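Protein induced by osmotic stress (Scheffersomyces stipitis, PDB 5YWN) probably catalyses the NADPH-dependent reduction of ketones such as haloketones, as an extended short-chain dehydrogenase/reductase of the dihydroflavonol-4-reductase subfamily. Local coordinates at residues V5-A10 with Q16-L21; G9-L14 with A40-L45. The protein carries 1 engineered substitution. One frame throughout, in Å; residues are numbered along the deposited sequence.

Interaction 1. Residues V5-A10 with Q16-L21; sequences VFVSGA and QQIIAL
V7 and A10 meet I18 and I19 in a buried, apolar strand-to-helix contact at the start of the Rossmann fold, where strand 4-7 runs through the glycine-rich turn into helix 13-24. V7 reaches the helix through one branch: its CG2 lies 4.1 Å from I19 CG1, and the same methyl is 4.5 Å from I18 CG2, so it faces two consecutive helix residues. That methyl stands anti to the carbonyl carbon and beside the backbone N, while CG1 takes the place anti to N (chi1 179°). The V7 and I19 side chains lie at a slant to one another.

I19 then runs on past the strand. With CG1 beside its own backbone N and the chain extended from there (chi2 165°), CD1 is carried out to the turn and rests 3.8 Å from A10 CB. One isoleucine arm therefore spans both the strand and the turn after it. At the first helical turn, Q16 CG lies 3.4 Å from A10 O, a methylene against a backbone carbonyl. The amide at the end of that side chain looks elsewhere, with OE1 bonded to Y46 OH and NE2 to T11 O and E204.

I18 also packs on L78 of strand 74-79, and I19 on V29 of strand 28-33, so the helix is packed over strand 4-7 and its two neighbours in the parallel sheet. Apart from Q16 CG against the A10 carbonyl, the groups that meet are methyls and methylenes, and with no hydrogen bonds exchanged the fit rests on shape and the exclusion of water.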
loop_
_atom_site.group_PDB
_atom_site.type_symbol
_atom_site.label_atom_id
_atom_site.label_comp_id
_atom_site.label_asym_id
_atom_site.label_seq_id
_atom_site.Cartn_x
_atom_site.Cartn_y
_atom_site.Cartn_z
ATOM N N VAL A 5 -17.158 4.491 -4.841
ATOM C CA VAL A 5 -15.823 4.764 -4.400
ATOM C C VAL A 5 -14.843 4.870 -5.567
ATOM O O VAL A 5 -14.774 4.022 -6.360
ATOM C CB VAL A 5 -15.346 3.709 -3.387
ATOM C CG1 VAL A 5 -13.929 3.951 -2.973
ATOM C CG2 VAL A 5 -16.273 3.577 -2.214
ATOM N N PHE A 6 -14.081 5.936 -5.620
ATOM C CA PHE A 6 -13.040 6.084 -6.613
ATOM C C PHE A 6 -11.684 5.590 -6.092
ATOM O O PHE A 6 -11.291 5.947 -5.008
ATOM C CB PHE A 6 -12.930 7.511 -7.094
ATOM C CG PHE A 6 -12.205 7.656 -8.371
ATOM C CD1 PHE A 6 -10.866 7.451 -8.444
ATOM C CD2 PHE A 6 -12.878 7.962 -9.520
ATOM C CE1 PHE A 6 -10.215 7.580 -9.628
ATOM C CE2 PHE A 6 -12.246 8.068 -10.707
ATOM C CZ PHE A 6 -10.910 7.888 -10.767
ATOM N N VAL A 7 -11.022 4.749 -6.853
ATOM C CA VAL A 7 -9.718 4.233 -6.486
ATOM C C VAL A 7 -8.680 4.485 -7.575
ATOM O O VAL A 7 -8.728 3.897 -8.604
ATOM C CB VAL A 7 -9.764 2.731 -6.172
ATOM C CG1 VAL A 7 -8.404 2.207 -5.807
ATOM C CG2 VAL A 7 -10.798 2.372 -5.139
ATOM N N SER A 8 -7.730 5.352 -7.306
ATOM C CA SER A 8 -6.640 5.587 -8.213
ATOM C C SER A 8 -5.666 4.402 -8.276
ATOM O O SER A 8 -5.519 3.718 -7.341
ATOM C CB SER A 8 -5.925 6.884 -7.896
ATOM O OG SER A 8 -5.139 6.797 -6.782
ATOM N N GLY A 9 -5.021 4.210 -9.398
ATOM C CA GLY A 9 -4.150 3.072 -9.582
ATOM C C GLY A 9 -4.767 1.715 -9.328
ATOM O O GLY A 9 -4.284 0.967 -8.566
ATOM N N ALA A 10 -5.866 1.450 -9.982
ATOM C CA ALA A 10 -6.639 0.265 -9.758
ATOM C C ALA A 10 -5.961 -1.073 -10.120
ATOM O O ALA A 10 -6.383 -2.078 -9.716
ATOM C CB ALA A 10 -7.959 0.374 -10.449
ATOM N N GLN A 16 -6.221 -3.561 -5.719
ATOM C CA GLN A 16 -7.104 -4.674 -6.010
ATOM C C GLN A 16 -7.745 -5.316 -4.782
ATOM O O GLN A 16 -8.833 -5.658 -4.833
ATOM C CB GLN A 16 -6.457 -5.703 -6.917
ATOM C CG GLN A 16 -6.290 -5.231 -8.339
ATOM C CD GLN A 16 -6.005 -6.317 -9.337
ATOM O OE1 GLN A 16 -6.746 -7.235 -9.471
ATOM N NE2 GLN A 16 -4.928 -6.175 -10.051
ATOM N N GLN A 17 -6.999 -5.490 -3.713
ATOM C CA GLN A 17 -7.533 -5.942 -2.473
ATOM C C GLN A 17 -8.510 -4.943 -1.867
ATOM O O GLN A 17 -9.487 -5.313 -1.387
ATOM C CB GLN A 17 -6.435 -6.330 -1.493
ATOM C CG GLN A 17 -5.756 -7.664 -1.770
ATOM C CD GLN A 17 -6.574 -8.877 -1.338
ATOM O OE1 GLN A 17 -7.713 -8.808 -1.176
ATOM N NE2 GLN A 17 -5.942 -9.956 -1.175
ATOM N N ILE A 18 -8.203 -3.673 -1.951
ATOM C CA ILE A 18 -9.103 -2.656 -1.525
ATOM C C ILE A 18 -10.399 -2.751 -2.342
ATOM O O ILE A 18 -11.420 -2.732 -1.796
ATOM C CB ILE A 18 -8.466 -1.260 -1.687
ATOM C CG1 ILE A 18 -7.389 -1.033 -0.628
ATOM C CG2 ILE A 18 -9.496 -0.140 -1.650
ATOM C CD1 ILE A 18 -6.633 0.240 -0.786
ATOM N N ILE A 19 -10.285 -2.879 -3.644
ATOM C CA ILE A 19 -11.418 -2.947 -4.510
ATOM C C ILE A 19 -12.288 -4.165 -4.196
ATOM O O ILE A 19 -13.414 -4.032 -4.039
ATOM C CB ILE A 19 -10.993 -2.923 -5.994
ATOM C CG1 ILE A 19 -10.408 -1.557 -6.381
ATOM C CG2 ILE A 19 -12.140 -3.309 -6.911
ATOM C CD1 ILE A 19 -9.655 -1.511 -7.651
ATOM N N ALA A 20 -11.681 -5.321 -4.027
ATOM C CA ALA A 20 -12.407 -6.526 -3.690
ATOM C C ALA A 20 -13.132 -6.388 -2.370
ATOM O O ALA A 20 -14.224 -6.813 -2.261
ATOM C CB ALA A 20 -11.504 -7.718 -3.670
ATOM N N LEU A 21 -12.505 -5.792 -1.383
ATOM C CA LEU A 21 -13.172 -5.543 -0.164
ATOM C C LEU A 21 -14.311 -4.550 -0.284
ATOM O O LEU A 21 -15.349 -4.793 0.182
ATOM C CB LEU A 21 -12.211 -5.085 0.893
ATOM C CG LEU A 21 -12.839 -4.653 2.213
ATOM C CD1 LEU A 21 -13.574 -5.782 2.857
ATOM C CD2 LEU A 21 -11.846 -4.040 3.176
#

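Interaction 2. Residues G9-L14 with A40-L45; sequences GATGYL and ANLKKL. With NAP (NADP nicotinamide-adenine-dinucleotide phosphate), chain B.
L42 sets one methyl against A10, touching both its carbonyl oxygen and its CB, and that methyl makes the close part of this contact between the dinucleotide-binding turn and helix 36-46. Its CD1 sits 3.5 Å from A10 O and 3.6 Å from A10 CB, and it also comes near T11 N. With CG beside its own backbone N (chi1 -68°) and the chain extended (chi2 179°), the leucine reaches well out from its helix, and CD2 follows more loosely near the same carbonyl.

Packing slackens toward T11, where CG2 is 4.1 Å from L42 CD1. T11 is partly exposed and turned to the cofactor: OG1 and O3B of the adenosine ribose share a hydrogen bond of 2.6 Å in which either could be the donor. The same hydroxyl is modelled too close to the 2'-phosphate of NADP, which leaves its placing doubtful in detail. Farther along, the backbone N-H groups of Y13 and L14 point almost straight at the diphosphate, Y13 N at O1A (3.4 Å) and L14 N at O2N (3.5 Å); both bonds are weak. With G12 as N-cap, this is the classical Rossmann placement of a diphosphate at a helix N-terminus, whose dipole would be expected to favour the negative charge. On the outer face of helix 36-46, K44 is exposed, its NZ making a weak bond to A40 O.

Among its neighbours, L42 also packs on Q16 of helix 13-24 and V33 of strand 28-33, while T11 touches V33 too, so L42 lies between helix 13-24, the turn and the end of that strand.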
loop_
_atom_site.group_PDB
_atom_site.type_symbol
_atom_site.label_atom_id
_atom_site.label_comp_id
_atom_site.label_asym_id
_atom_site.label_seq_id
_atom_site.Cartn_x
_atom_site.Cartn_y
_atom_site.Cartn_z
ATOM N N GLY A 9 -5.021 4.210 -9.398
ATOM C CA GLY A 9 -4.150 3.072 -9.582
ATOM C C GLY A 9 -4.767 1.715 -9.328
ATOM O O GLY A 9 -4.284 0.967 -8.566
ATOM N N ALA A 10 -5.866 1.450 -9.982
ATOM C CA ALA A 10 -6.639 0.265 -9.758
ATOM C C ALA A 10 -5.961 -1.073 -10.120
ATOM O O ALA A 10 -6.383 -2.078 -9.716
ATOM C CB ALA A 10 -7.959 0.374 -10.449
ATOM N N THR A 11 -4.952 -1.030 -10.938
ATOM C CA THR A 11 -4.170 -2.190 -11.321
ATOM C C THR A 11 -3.316 -2.837 -10.223
ATOM O O THR A 11 -2.970 -3.949 -10.334
ATOM C CB THR A 11 -3.295 -1.937 -12.544
ATOM O OG1 THR A 11 -2.446 -0.861 -12.302
ATOM C CG2 THR A 11 -4.121 -1.652 -13.726
ATOM N N GLY A 12 -2.960 -2.065 -9.219
ATOM C CA GLY A 12 -2.003 -2.435 -8.213
ATOM C C GLY A 12 -2.446 -3.483 -7.205
ATOM O O GLY A 12 -3.583 -3.788 -7.130
ATOM N N TYR A 13 -1.477 -4.021 -6.491
ATOM C CA TYR A 13 -1.659 -5.093 -5.549
ATOM C C TYR A 13 -2.533 -4.731 -4.370
ATOM O O TYR A 13 -3.501 -5.345 -4.143
ATOM C CB TYR A 13 -0.273 -5.523 -5.061
ATOM C CG TYR A 13 -0.133 -6.389 -3.811
ATOM C CD1 TYR A 13 -0.705 -7.636 -3.711
ATOM C CD2 TYR A 13 0.656 -5.990 -2.782
ATOM C CE1 TYR A 13 -0.501 -8.421 -2.596
ATOM C CE2 TYR A 13 0.834 -6.740 -1.674
ATOM C CZ TYR A 13 0.259 -7.967 -1.576
ATOM O OH TYR A 13 0.488 -8.677 -0.463
ATOM N N LEU A 14 -2.198 -3.690 -3.668
ATOM C CA LEU A 14 -3.057 -3.158 -2.630
ATOM C C LEU A 14 -4.423 -2.650 -3.141
ATOM O O LEU A 14 -5.412 -2.859 -2.553
ATOM C CB LEU A 14 -2.381 -2.011 -1.925
ATOM C CG LEU A 14 -3.213 -1.258 -0.919
ATOM C CD1 LEU A 14 -3.683 -2.240 0.113
ATOM C CD2 LEU A 14 -2.394 -0.163 -0.284
ATOM N N ALA A 40 -9.939 -2.687 -19.005
ATOM C CA ALA A 40 -10.749 -3.742 -19.526
ATOM C C ALA A 40 -10.456 -5.038 -18.807
ATOM O O ALA A 40 -11.355 -5.723 -18.503
ATOM C CB ALA A 40 -10.556 -3.910 -21.011
ATOM N N ASN A 41 -9.203 -5.322 -18.511
ATOM C CA ASN A 41 -8.902 -6.529 -17.770
ATOM C C ASN A 41 -9.537 -6.525 -16.411
ATOM O O ASN A 41 -10.097 -7.482 -16.029
ATOM C CB ASN A 41 -7.415 -6.756 -17.632
ATOM C CG ASN A 41 -7.076 -7.955 -16.775
ATOM O OD1 ASN A 41 -7.628 -9.006 -16.938
ATOM N ND2 ASN A 41 -6.144 -7.796 -15.895
ATOM N N LEU A 42 -9.461 -5.414 -15.704
ATOM C CA LEU A 42 -10.060 -5.297 -14.391
ATOM C C LEU A 42 -11.554 -5.460 -14.418
ATOM O O LEU A 42 -12.118 -6.080 -13.570
ATOM C CB LEU A 42 -9.680 -3.985 -13.753
ATOM C CG LEU A 42 -8.230 -3.781 -13.350
ATOM C CD1 LEU A 42 -8.057 -2.389 -12.743
ATOM C CD2 LEU A 42 -7.753 -4.853 -12.420
ATOM N N LYS A 43 -12.164 -4.919 -15.434
ATOM C CA LYS A 43 -13.574 -5.057 -15.610
ATOM C C LYS A 43 -13.995 -6.506 -15.760
ATOM O O LYS A 43 -14.943 -6.885 -15.172
ATOM C CB LYS A 43 -14.037 -4.248 -16.794
ATOM C CG LYS A 43 -15.513 -4.311 -17.062
ATOM C CD LYS A 43 -16.293 -3.456 -16.108
ATOM C CE LYS A 43 -17.747 -3.455 -16.458
ATOM N NZ LYS A 43 -18.589 -2.843 -15.437
ATOM N N LYS A 44 -13.245 -7.306 -16.489
ATOM C CA LYS A 44 -13.540 -8.715 -16.590
ATOM C C LYS A 44 -13.433 -9.448 -15.264
ATOM O O LYS A 44 -14.181 -10.317 -14.989
ATOM C CB LYS A 44 -12.642 -9.399 -17.609
ATOM C CG LYS A 44 -12.725 -8.864 -19.009
ATOM C CD LYS A 44 -11.894 -9.654 -19.997
ATOM C CE LYS A 44 -10.445 -9.194 -20.083
ATOM N NZ LYS A 44 -10.101 -7.931 -20.792
ATOM N N LEU A 45 -12.422 -9.125 -14.495
ATOM C CA LEU A 45 -12.250 -9.666 -13.164
ATOM C C LEU A 45 -13.280 -9.246 -12.135
ATOM O O LEU A 45 -13.727 -10.035 -11.394
ATOM C CB LEU A 45 -10.841 -9.397 -12.665
ATOM C CG LEU A 45 -9.728 -9.975 -13.513
ATOM C CD1 LEU A 45 -8.333 -9.489 -13.150
ATOM C CD2 LEU A 45 -9.830 -11.489 -13.583
HETATM P PA NAP B . 2.301 -1.530 -7.009
HETATM O O1A NAP B . 1.716 -2.912 -6.848
HETATM O O2A NAP B . 3.381 -1.283 -8.035
HETATM O O5B NAP B . 1.094 -0.502 -7.291
HETATM C C5B NAP B . 1.346 0.756 -7.913
HETATM C C4B NAP B . 0.214 1.089 -8.878
HETATM O O4B NAP B . 0.157 2.502 -9.097
HETATM C C3B NAP B . 0.414 0.416 -10.227
HETATM O O3B NAP B . -0.665 -0.480 -10.512
HETATM C C2B NAP B . 0.471 1.529 -11.254
HETATM O O2B NAP B . -0.565 1.379 -12.221
HETATM C C1B NAP B . 0.304 2.830 -10.482
HETATM N N9A NAP B . 1.494 3.695 -10.678
HETATM C C8A NAP B . 2.744 3.416 -10.260
HETATM N N7A NAP B . 3.597 4.417 -10.600
HETATM C C5A NAP B . 2.889 5.360 -11.248
HETATM C C6A NAP B . 3.172 6.671 -11.874
HETATM N N6A NAP B . 4.424 7.191 -11.875
HETATM N N1A NAP B . 2.140 7.331 -12.445
HETATM C C2A NAP B . 0.889 6.834 -12.455
HETATM N N3A NAP B . 0.568 5.649 -11.904
HETATM C C4A NAP B . 1.502 4.879 -11.297
HETATM O O3 NAP B . 2.847 -1.044 -5.574
HETATM P PN NAP B . 2.123 -1.523 -4.219
HETATM O O1N NAP B . 3.114 -2.324 -3.410
HETATM O O2N NAP B . 0.787 -2.126 -4.584
HETATM O O5D NAP B . 1.854 -0.132 -3.453
HETATM C C5D NAP B . 0.548 0.441 -3.429
HETATM C C4D NAP B . 0.580 1.773 -2.689
HETATM O O4D NAP B . 0.697 1.552 -1.279
HETATM C C3D NAP B . 1.758 2.631 -3.124
HETATM O O3D NAP B . 1.303 3.839 -3.743
HETATM C C2D NAP B . 2.548 2.937 -1.868
HETATM O O2D NAP B . 2.641 4.350 -1.658
HETATM C C1D NAP B . 1.803 2.270 -0.722
HETATM N N1N NAP B . 2.696 1.357 -0.002
HETATM C C2N NAP B . 2.769 0.072 -0.370
HETATM C C3N NAP B . 3.611 -0.810 0.300
HETATM C C7N NAP B . 3.685 -2.249 -0.118
HETATM O O7N NAP B . 4.594 -2.946 0.301
HETATM N N7N NAP B . 2.752 -2.729 -0.939
HETATM C C4N NAP B . 4.380 -0.347 1.356
HETATM C C5N NAP B . 4.288 0.989 1.717
HETATM C C6N NAP B . 3.430 1.828 1.015
HETATM P P2B NAP B . -0.309 0.535 -13.568
HETATM O O1X NAP B . -1.273 1.137 -14.563
HETATM O O2X NAP B . 1.146 0.781 -13.882
HETATM O O3X NAP B . -0.629 -0.887 -13.172
#

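In the fold
Interactions 1 and 2 overlap at G9 and A10, and their centres are about 8 Å apart. A10 is common to both, with one helix on it in each contact: 13-24 in interaction 1 and 36-46 in interaction 2. Q16 joins them as well: its NE2 lies 3.0 Å from T11 O, a probable hydrogen bond, and its CD packs 3.8 Å from L42 CD2. Interaction 1 sets the first strand against its helix, and interaction 2 adds the cofactor. The NADP-binding residues R34 and K38, just ahead of 40-45, hydrogen-bond the cofactor; the side chains of K38 and T11 come within about 4 Å at their nearest atoms.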